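PDB 5YY3: uncharacterized protein AsqI from Emericella nidulans, which is a zinc-dependent cyclopenase that converts 4'-methoxycyclopenin into 4'-methoxyviridicatin, releasing methyl isocyanate, in aspoquinolone biosynthesis. Local coordinates for residues Y187-V192 against Y216-M221; V222-T227 against H555-N560. All blocks are in the same frame, centred on the assembly; numbering follows the deposited sequence.

Interaction 1 (Y187-V192 against Y216-M221); sequences YYWHMV and YVHSQM
Trp189 reaches from the helix of 187-192 to Val217 and His218 on the helix of 216-221, where the nearest CA atoms, Trp189 and Val217, are still 9.8 Å apart. Its CB points toward the second helix, and with CG anti to the backbone N (chi1 -170°) the indole meets both residues. On the pyrrole side, NE1 comes within 3.7 Å of Val217 CG2, although its own hydrogen bond is made elsewhere. CE2 then passes Val217 CG1 at 4.0 Å, and CZ2 again meets Val217 CG2, so the two methyls pack along the NE1-CE2-CZ2 side of the indole. CG1 lies over one face, offset toward the rim. At the far end, CZ3 and CH2 each lie 4.1 Å from His218 CE1. The edge of the imidazole is turned toward the face of the six-membered ring in an offset edge-to-face pair, with centroids 5.7 Å apart and planes at 86°. His218 ND1 is hydrogen-bonded to Phe214 O, one turn earlier, which helps set the rotation of the imidazole. His190 and His218 both bind zinc, and their NE2 atoms lie 5.3 Å apart; His190 ND1 sits at the indole edge, in plane. Trp189 thus packs beside two ligands of the site, which draws His186 and His190 from one helix and His218 from the other, as in type 3 copper sites of the tyrosinase and hemocyanin families, where a helix pair supplies the histidines of one metal. Helix 114-127 backs Tyr188, Met191 and Val192, while helix 391-410 packs on His218 and Met221.

Interaction 2 (V222-T227 against H555-N560); sequences VARYET and HGWPQN
Arg224 and Trp557 form a cation-pi stack that joins a helix of the hemocyanin-type metal-binding region to a loop of the Ig-like region. The tight part is the methylene just before the guanidinium: Arg224 CD presses over one face of the indole, 3.4 Å from both Trp557 CE2 and Trp557 CZ2. The chain is extended from CG to NE, which carries CD across the indole. Turning about the CD-NE bond (chi4 -93°) lays the guanidinium flat on the five-membered ring, with planes at 25° and Arg224 CZ 3.9 Å from that ring's centroid. Contact thins toward the outer branch, where Arg224 NH2 comes no nearer than 4.1 Å to Trp557 CD1. Elsewhere the two segments stand well apart. Neither residue opens to solvent: both are buried, and the Arg224 side chain also touches Ile508 and Met510 of strand 508-517. The indole is held from its other face too, by the ring of the following residue, whose Pro558 CD lies 3.4 Å above the plane. The low polarity of the interior would probably strengthen the attraction between cation and indole. Arg224 NH1 and Trp557 NE1 are both donors and do not bond to each other, although only 3.4 Å apart; they serve nearby residues of the same loop, NH1 giving its hydrogen to Met562 O and NE1 to Leu561 O.

Helix 210-231 carries one side of both interactions, whose centres lie 10 Å apart. They touch directly: Met221 CE, at the end of 216-221, packs 3.7 Å from Trp557 CZ3, and so connects the helix pair with the indole that stacks on Arg224. Loop 555-560 also reaches the helix of 187-192, as His555 CB lies 3.6 Å from Trp189 CA and His555 ND1 lies 3.4 Å from Tyr188 CE2. Interaction 1 itself supplies zinc ligands, whereas interaction 2 lies near the site, with the Trp557 side chain about 7 Å from that of His186 and about 10 Å from that of His218.

Interaction 1 (Y187-V192 against Y216-M221)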
ATOM      1  N   TYR A 187     -11.135 -25.581  19.875  1.00 28.57           N
ATOM      2  CA  TYR A 187     -10.777 -26.992  19.921  1.00 27.10           C
ATOM      3  C   TYR A 187     -11.584 -27.713  20.995  1.00 32.40           C
ATOM      4  O   TYR A 187     -12.105 -28.803  20.770  1.00 34.31           O
ATOM      5  CB  TYR A 187      -9.280 -27.085  20.164  1.00 26.75           C
ATOM      6  CG  TYR A 187      -8.672 -28.403  20.573  1.00 30.68           C
ATOM      7  CD1 TYR A 187      -8.431 -29.414  19.638  1.00 31.37           C
ATOM      8  CD2 TYR A 187      -8.226 -28.596  21.878  1.00 29.85           C
ATOM      9  CE1 TYR A 187      -7.814 -30.602  20.006  1.00 32.49           C
ATOM     10  CE2 TYR A 187      -7.609 -29.770  22.258  1.00 34.06           C
ATOM     11  CZ  TYR A 187      -7.400 -30.768  21.317  1.00 42.23           C
ATOM     12  OH  TYR A 187      -6.789 -31.938  21.705  1.00 43.51           O
ATOM     13  N   TYR A 188     -11.710 -27.086  22.157  1.00 28.39           N
ATOM     14  CA  TYR A 188     -12.511 -27.658  23.219  1.00 28.20           C
ATOM     15  C   TYR A 188     -14.000 -27.539  22.891  1.00 28.74           C
ATOM     16  O   TYR A 188     -14.783 -28.417  23.234  1.00 27.95           O
ATOM     17  CB  TYR A 188     -12.183 -26.981  24.563  1.00 24.68           C
ATOM     18  CG  TYR A 188     -12.970 -27.526  25.746  1.00 28.30           C
ATOM     19  CD1 TYR A 188     -12.840 -28.859  26.148  1.00 30.52           C
ATOM     20  CD2 TYR A 188     -13.840 -26.710  26.462  1.00 30.14           C
ATOM     21  CE1 TYR A 188     -13.569 -29.366  27.233  1.00 28.06           C
ATOM     22  CE2 TYR A 188     -14.568 -27.205  27.555  1.00 31.22           C
ATOM     23  CZ  TYR A 188     -14.428 -28.531  27.934  1.00 35.38           C
ATOM     24  OH  TYR A 188     -15.151 -29.008  29.012  1.00 34.19           O
ATOM     25  N   TRP A 189     -14.382 -26.462  22.212  1.00 27.16           N
ATOM     26  CA  TRP A 189     -15.788 -26.219  21.914  1.00 26.95           C
ATOM     27  C   TRP A 189     -16.401 -27.394  21.170  1.00 30.12           C
ATOM     28  O   TRP A 189     -17.531 -27.793  21.424  1.00 31.90           O
ATOM     29  CB  TRP A 189     -15.963 -24.943  21.089  1.00 26.91           C
ATOM     30  CG  TRP A 189     -17.395 -24.491  20.947  1.00 29.00           C
ATOM     31  CD1 TRP A 189     -18.085 -23.700  21.809  1.00 32.91           C
ATOM     32  CD2 TRP A 189     -18.302 -24.795  19.876  1.00 29.34           C
ATOM     33  NE1 TRP A 189     -19.364 -23.492  21.347  1.00 30.69           N
ATOM     34  CE2 TRP A 189     -19.521 -24.154  20.161  1.00 25.51           C
ATOM     35  CE3 TRP A 189     -18.197 -25.545  18.701  1.00 34.21           C
ATOM     36  CZ2 TRP A 189     -20.630 -24.243  19.326  1.00 29.29           C
ATOM     37  CZ3 TRP A 189     -19.314 -25.633  17.863  1.00 34.71           C
ATOM     38  CH2 TRP A 189     -20.506 -24.985  18.183  1.00 26.82           C
ATOM     39  N   HIS A 190     -15.641 -27.949  20.241  1.00 33.91           N
ATOM     40  CA  HIS A 190     -16.152 -29.034  19.430  1.00 33.59           C
ATOM     41  C   HIS A 190     -16.276 -30.299  20.265  1.00 35.18           C
ATOM     42  O   HIS A 190     -17.213 -31.077  20.071  1.00 37.79           O
ATOM     43  CB  HIS A 190     -15.270 -29.227  18.201  1.00 36.60           C
ATOM     44  CG  HIS A 190     -15.495 -28.177  17.155  1.00 37.25           C
ATOM     45  ND1 HIS A 190     -16.756 -27.840  16.710  1.00 43.38           N
ATOM     46  CD2 HIS A 190     -14.636 -27.362  16.505  1.00 42.84           C
ATOM     47  CE1 HIS A 190     -16.663 -26.879  15.811  1.00 41.23           C
ATOM     48  NE2 HIS A 190     -15.389 -26.570  15.668  1.00 47.44           N
ATOM     49  N   MET A 191     -15.366 -30.493  21.221  1.00 29.68           N
ATOM     50  CA  MET A 191     -15.517 -31.608  22.137  1.00 32.19           C
ATOM     51  C   MET A 191     -16.792 -31.416  22.949  1.00 32.46           C
ATOM     52  O   MET A 191     -17.542 -32.364  23.173  1.00 32.40           O
ATOM     53  CB  MET A 191     -14.313 -31.743  23.057  1.00 27.04           C
ATOM     54  CG  MET A 191     -13.012 -31.951  22.310  1.00 30.10           C
ATOM     55  SD  MET A 191     -11.651 -32.038  23.468  1.00 34.32           S
ATOM     56  CE  MET A 191     -10.246 -31.787  22.407  1.00 34.13           C
ATOM     57  N   VAL A 192     -17.040 -30.185  23.382  1.00 33.55           N
ATOM     58  CA  VAL A 192     -18.255 -29.889  24.127  1.00 32.23           C
ATOM     59  C   VAL A 192     -19.491 -30.146  23.280  1.00 35.46           C
ATOM     60  O   VAL A 192     -20.411 -30.853  23.695  1.00 37.04           O
ATOM     61  CB  VAL A 192     -18.275 -28.440  24.625  1.00 30.90           C
ATOM     62  CG1 VAL A 192     -19.698 -28.034  25.051  1.00 32.90           C
ATOM     63  CG2 VAL A 192     -17.321 -28.289  25.782  1.00 30.34           C
ATOM     64  N   TYR A 216     -25.359 -19.322  16.580  1.00 24.42           N
ATOM     65  CA  TYR A 216     -24.982 -18.150  17.357  1.00 23.06           C
ATOM     66  C   TYR A 216     -23.466 -17.997  17.547  1.00 25.62           C
ATOM     67  O   TYR A 216     -22.912 -16.905  17.366  1.00 25.22           O
ATOM     68  CB  TYR A 216     -25.649 -18.198  18.716  1.00 23.60           C
ATOM     69  CG  TYR A 216     -25.163 -17.107  19.623  1.00 27.71           C
ATOM     70  CD1 TYR A 216     -25.550 -15.796  19.411  1.00 24.74           C
ATOM     71  CD2 TYR A 216     -24.296 -17.379  20.677  1.00 29.81           C
ATOM     72  CE1 TYR A 216     -25.111 -14.800  20.216  1.00 29.37           C
ATOM     73  CE2 TYR A 216     -23.850 -16.376  21.502  1.00 28.49           C
ATOM     74  CZ  TYR A 216     -24.275 -15.086  21.269  1.00 31.14           C
ATOM     75  OH  TYR A 216     -23.855 -14.049  22.061  1.00 35.94           O
ATOM     76  N   VAL A 217     -22.801 -19.080  17.928  1.00 22.88           N
ATOM     77  CA  VAL A 217     -21.360 -19.058  18.123  1.00 22.00           C
ATOM     78  C   VAL A 217     -20.646 -18.689  16.826  1.00 27.29           C
ATOM     79  O   VAL A 217     -19.780 -17.807  16.806  1.00 24.82           O
ATOM     80  CB  VAL A 217     -20.853 -20.417  18.621  1.00 24.54           C
ATOM     81  CG1 VAL A 217     -19.342 -20.490  18.550  1.00 24.03           C
ATOM     82  CG2 VAL A 217     -21.353 -20.670  20.043  1.00 26.96           C
ATOM     83  N   HIS A 218     -21.035 -19.335  15.733  1.00 25.26           N
ATOM     84  CA  HIS A 218     -20.428 -19.030  14.451  1.00 26.29           C
ATOM     85  C   HIS A 218     -20.754 -17.623  13.958  1.00 23.46           C
ATOM     86  O   HIS A 218     -19.894 -16.962  13.378  1.00 27.00           O
ATOM     87  CB  HIS A 218     -20.837 -20.070  13.416  1.00 23.90           C
ATOM     88  CG  HIS A 218     -20.149 -21.377  13.605  1.00 26.33           C
ATOM     89  ND1 HIS A 218     -20.654 -22.372  14.417  1.00 33.84           N
ATOM     90  CD2 HIS A 218     -18.963 -21.833  13.140  1.00 28.94           C
ATOM     91  CE1 HIS A 218     -19.822 -23.400  14.414  1.00 36.62           C
ATOM     92  NE2 HIS A 218     -18.791 -23.101  13.644  1.00 41.02           N
ATOM     93  N   SER A 219     -21.978 -17.157  14.181  1.00 22.92           N
ATOM     94  CA  SER A 219     -22.323 -15.789  13.777  1.00 26.00           C
ATOM     95  C   SER A 219     -21.596 -14.754  14.621  1.00 26.68           C
ATOM     96  O   SER A 219     -21.245 -13.675  14.155  1.00 20.58           O
ATOM     97  CB  SER A 219     -23.822 -15.539  13.878  1.00 23.20           C
ATOM     98  OG  SER A 219     -24.097 -14.180  13.578  1.00 29.37           O
ATOM     99  N   GLN A 220     -21.378 -15.097  15.879  1.00 25.43           N
ATOM    100  CA  GLN A 220     -20.752 -14.183  16.802  1.00 23.41           C
ATOM    101  C   GLN A 220     -19.236 -14.113  16.482  1.00 28.87           C
ATOM    102  O   GLN A 220     -18.639 -13.025  16.516  1.00 23.94           O
ATOM    103  CB  GLN A 220     -21.083 -14.639  18.232  1.00 28.88           C
ATOM    104  CG  GLN A 220     -20.831 -13.702  19.377  1.00 35.35           C
ATOM    105  CD  GLN A 220     -21.670 -12.427  19.403  1.00 25.32           C
ATOM    106  OE1 GLN A 220     -21.384 -11.542  20.200  1.00 29.42           O
ATOM    107  NE2 GLN A 220     -22.678 -12.318  18.549  1.00 20.35           N
ATOM    108  N   MET A 221     -18.606 -15.227  16.091  1.00 24.14           N
ATOM    109  CA  MET A 221     -17.189 -15.099  15.735  1.00 27.80           C
ATOM    110  C   MET A 221     -17.005 -14.382  14.376  1.00 23.82           C
ATOM    111  O   MET A 221     -16.041 -13.643  14.205  1.00 21.22           O
ATOM    112  CB  MET A 221     -16.424 -16.455  15.762  1.00 23.03           C
ATOM    113  CG  MET A 221     -17.060 -17.701  15.217  1.00 30.86           C
ATOM    114  SD  MET A 221     -16.174 -19.191  15.835  1.00 36.22           S
ATOM    115  CE  MET A 221     -16.234 -18.830  17.584  1.00 35.27           C
TER

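Interaction 2 (V222-T227 against H555-N560)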
ATOM      1  N   VAL A 222     -17.937 -14.544  13.446  1.00 22.62           N
ATOM      2  CA  VAL A 222     -17.923 -13.762  12.203  1.00 20.73           C
ATOM      3  C   VAL A 222     -18.061 -12.237  12.454  1.00 23.13           C
ATOM      4  O   VAL A 222     -17.319 -11.435  11.866  1.00 22.38           O
ATOM      5  CB  VAL A 222     -19.044 -14.247  11.258  1.00 20.66           C
ATOM      6  CG1 VAL A 222     -19.360 -13.213  10.158  1.00 18.53           C
ATOM      7  CG2 VAL A 222     -18.651 -15.600  10.658  1.00 20.50           C
ATOM      8  N   ALA A 223     -18.996 -11.830  13.313  1.00 20.34           N
ATOM      9  CA  ALA A 223     -19.133 -10.407  13.646  1.00 23.79           C
ATOM     10  C   ALA A 223     -17.832  -9.835  14.229  1.00 17.27           C
ATOM     11  O   ALA A 223     -17.407  -8.740  13.886  1.00 18.85           O
ATOM     12  CB  ALA A 223     -20.291 -10.197  14.622  1.00 23.36           C
ATOM     13  N   ARG A 224     -17.187 -10.589  15.106  1.00 18.49           N
ATOM     14  CA  ARG A 224     -15.910 -10.175  15.657  1.00 15.07           C
ATOM     15  C   ARG A 224     -14.776 -10.140  14.598  1.00 17.24           C
ATOM     16  O   ARG A 224     -14.004  -9.172  14.529  1.00 17.39           O
ATOM     17  CB  ARG A 224     -15.531 -11.097  16.815  1.00 16.66           C
ATOM     18  CG  ARG A 224     -16.395 -10.911  18.068  1.00 21.30           C
ATOM     19  CD  ARG A 224     -15.884 -11.793  19.196  1.00 21.46           C
ATOM     20  NE  ARG A 224     -16.639 -11.622  20.433  1.00 22.68           N
ATOM     21  CZ  ARG A 224     -16.304 -10.770  21.395  1.00 20.74           C
ATOM     22  NH1 ARG A 224     -15.232  -9.999  21.253  1.00 23.39           N
ATOM     23  NH2 ARG A 224     -17.045 -10.668  22.486  1.00 23.41           N
ATOM     24  N   TYR A 225     -14.671 -11.197  13.791  1.00 18.22           N
ATOM     25  CA  TYR A 225     -13.690 -11.245  12.714  1.00 17.90           C
ATOM     26  C   TYR A 225     -13.853 -10.095  11.723  1.00 20.36           C
ATOM     27  O   TYR A 225     -12.871  -9.488  11.274  1.00 19.78           O
ATOM     28  CB  TYR A 225     -13.801 -12.554  11.954  1.00 20.25           C
ATOM     29  CG  TYR A 225     -12.711 -12.754  10.908  1.00 24.47           C
ATOM     30  CD1 TYR A 225     -11.373 -12.828  11.283  1.00 21.13           C
ATOM     31  CD2 TYR A 225     -13.024 -12.878   9.551  1.00 21.25           C
ATOM     32  CE1 TYR A 225     -10.367 -13.037  10.338  1.00 20.59           C
ATOM     33  CE2 TYR A 225     -12.021 -13.090   8.590  1.00 18.04           C
ATOM     34  CZ  TYR A 225     -10.692 -13.159   9.001  1.00 20.78           C
ATOM     35  OH  TYR A 225      -9.672 -13.375   8.095  1.00 23.95           O
ATOM     36  N   GLU A 226     -15.098  -9.809  11.372  1.00 21.09           N
ATOM     37  CA  GLU A 226     -15.369  -8.765  10.405  1.00 22.63           C
ATOM     38  C   GLU A 226     -15.080  -7.413  11.024  1.00 21.04           C
ATOM     39  O   GLU A 226     -14.510  -6.541  10.377  1.00 24.88           O
ATOM     40  CB  GLU A 226     -16.809  -8.850   9.914  1.00 21.97           C
ATOM     41  CG  GLU A 226     -17.002  -9.942   8.874  1.00 24.02           C
ATOM     42  CD  GLU A 226     -18.164  -9.656   7.944  1.00 26.96           C
ATOM     43  OE1 GLU A 226     -19.303  -9.504   8.434  1.00 36.40           O
ATOM     44  OE2 GLU A 226     -17.945  -9.583   6.719  1.00 25.28           O
ATOM     45  N   THR A 227     -15.464  -7.241  12.287  1.00 19.96           N
ATOM     46  CA  THR A 227     -15.178  -5.996  12.990  1.00 20.96           C
ATOM     47  C   THR A 227     -13.664  -5.795  13.107  1.00 21.00           C
ATOM     48  O   THR A 227     -13.164  -4.677  12.969  1.00 20.44           O
ATOM     49  CB  THR A 227     -15.835  -5.987  14.381  1.00 19.28           C
ATOM     50  OG1 THR A 227     -17.263  -6.040  14.221  1.00 17.86           O
ATOM     51  CG2 THR A 227     -15.451  -4.740  15.168  1.00 16.46           C
ATOM     52  N   HIS A 555     -14.111 -23.153  26.543  1.00 25.35           N
ATOM     53  CA  HIS A 555     -14.593 -22.926  25.178  1.00 25.03           C
ATOM     54  C   HIS A 555     -15.317 -21.584  25.013  1.00 24.48           C
ATOM     55  O   HIS A 555     -16.001 -21.360  24.017  1.00 25.11           O
ATOM     56  CB  HIS A 555     -15.517 -24.056  24.747  1.00 25.31           C
ATOM     57  CG  HIS A 555     -16.680 -24.275  25.670  1.00 24.78           C
ATOM     58  ND1 HIS A 555     -16.520 -24.516  27.021  1.00 23.53           N
ATOM     59  CD2 HIS A 555     -18.011 -24.291  25.440  1.00 24.08           C
ATOM     60  CE1 HIS A 555     -17.706 -24.674  27.577  1.00 23.58           C
ATOM     61  NE2 HIS A 555     -18.629 -24.545  26.641  1.00 25.90           N
ATOM     62  N   GLY A 556     -15.162 -20.690  25.983  1.00 22.03           N
ATOM     63  CA  GLY A 556     -15.641 -19.327  25.826  1.00 22.15           C
ATOM     64  C   GLY A 556     -14.715 -18.452  24.971  1.00 24.97           C
ATOM     65  O   GLY A 556     -13.731 -18.923  24.382  1.00 21.41           O
ATOM     66  N   TRP A 557     -15.033 -17.167  24.893  1.00 23.15           N
ATOM     67  CA  TRP A 557     -14.237 -16.239  24.104  1.00 23.90           C
ATOM     68  C   TRP A 557     -12.976 -15.791  24.867  1.00 23.05           C
ATOM     69  O   TRP A 557     -13.053 -15.434  26.034  1.00 22.97           O
ATOM     70  CB  TRP A 557     -15.076 -15.025  23.708  1.00 25.50           C
ATOM     71  CG  TRP A 557     -14.421 -14.303  22.604  1.00 26.51           C
ATOM     72  CD1 TRP A 557     -13.786 -13.091  22.666  1.00 21.03           C
ATOM     73  CD2 TRP A 557     -14.261 -14.780  21.272  1.00 20.67           C
ATOM     74  NE1 TRP A 557     -13.276 -12.769  21.432  1.00 24.54           N
ATOM     75  CE2 TRP A 557     -13.545 -13.796  20.554  1.00 21.84           C
ATOM     76  CE3 TRP A 557     -14.664 -15.946  20.598  1.00 23.01           C
ATOM     77  CZ2 TRP A 557     -13.204 -13.942  19.202  1.00 19.39           C
ATOM     78  CZ3 TRP A 557     -14.351 -16.083  19.252  1.00 21.36           C
ATOM     79  CH2 TRP A 557     -13.622 -15.088  18.571  1.00 23.54           C
ATOM     80  N   PRO A 558     -11.805 -15.839  24.211  1.00 25.00           N
ATOM     81  CA  PRO A 558     -10.562 -15.459  24.908  1.00 24.48           C
ATOM     82  C   PRO A 558     -10.606 -14.017  25.472  1.00 23.79           C
ATOM     83  O   PRO A 558     -11.036 -13.094  24.773  1.00 22.56           O
ATOM     84  CB  PRO A 558      -9.493 -15.595  23.812  1.00 20.61           C
ATOM     85  CG  PRO A 558     -10.088 -16.542  22.804  1.00 19.38           C
ATOM     86  CD  PRO A 558     -11.561 -16.295  22.827  1.00 22.53           C
ATOM     87  N   GLN A 559     -10.186 -13.838  26.720  1.00 21.26           N
ATOM     88  CA  GLN A 559     -10.188 -12.513  27.352  1.00 24.66           C
ATOM     89  C   GLN A 559      -9.362 -11.479  26.553  1.00 23.41           C
ATOM     90  O   GLN A 559      -9.769 -10.323  26.408  1.00 21.57           O
ATOM     91  CB  GLN A 559      -9.659 -12.616  28.793  1.00 25.61           C
ATOM     92  CG  GLN A 559      -9.670 -11.302  29.579  1.00 21.39           C
ATOM     93  CD  GLN A 559     -11.056 -10.684  29.636  1.00 23.86           C
ATOM     94  OE1 GLN A 559     -11.991 -11.263  30.197  1.00 24.53           O
ATOM     95  NE2 GLN A 559     -11.204  -9.508  29.033  1.00 21.70           N
ATOM     96  N   ASN A 560      -8.221 -11.910  26.015  1.00 21.67           N
ATOM     97  CA  ASN A 560      -7.364 -11.033  25.229  1.00 21.97           C
ATOM     98  C   ASN A 560      -7.983 -10.579  23.903  1.00 22.22           C
ATOM     99  O   ASN A 560      -7.495  -9.616  23.302  1.00 22.73           O
ATOM    100  CB  ASN A 560      -6.036 -11.709  24.932  1.00 17.27           C
ATOM    101  CG  ASN A 560      -6.187 -12.872  23.986  1.00 19.75           C
ATOM    102  OD1 ASN A 560      -6.987 -13.767  24.230  1.00 22.79           O
ATOM    103  ND2 ASN A 560      -5.418 -12.869  22.900  1.00 19.71           N
TER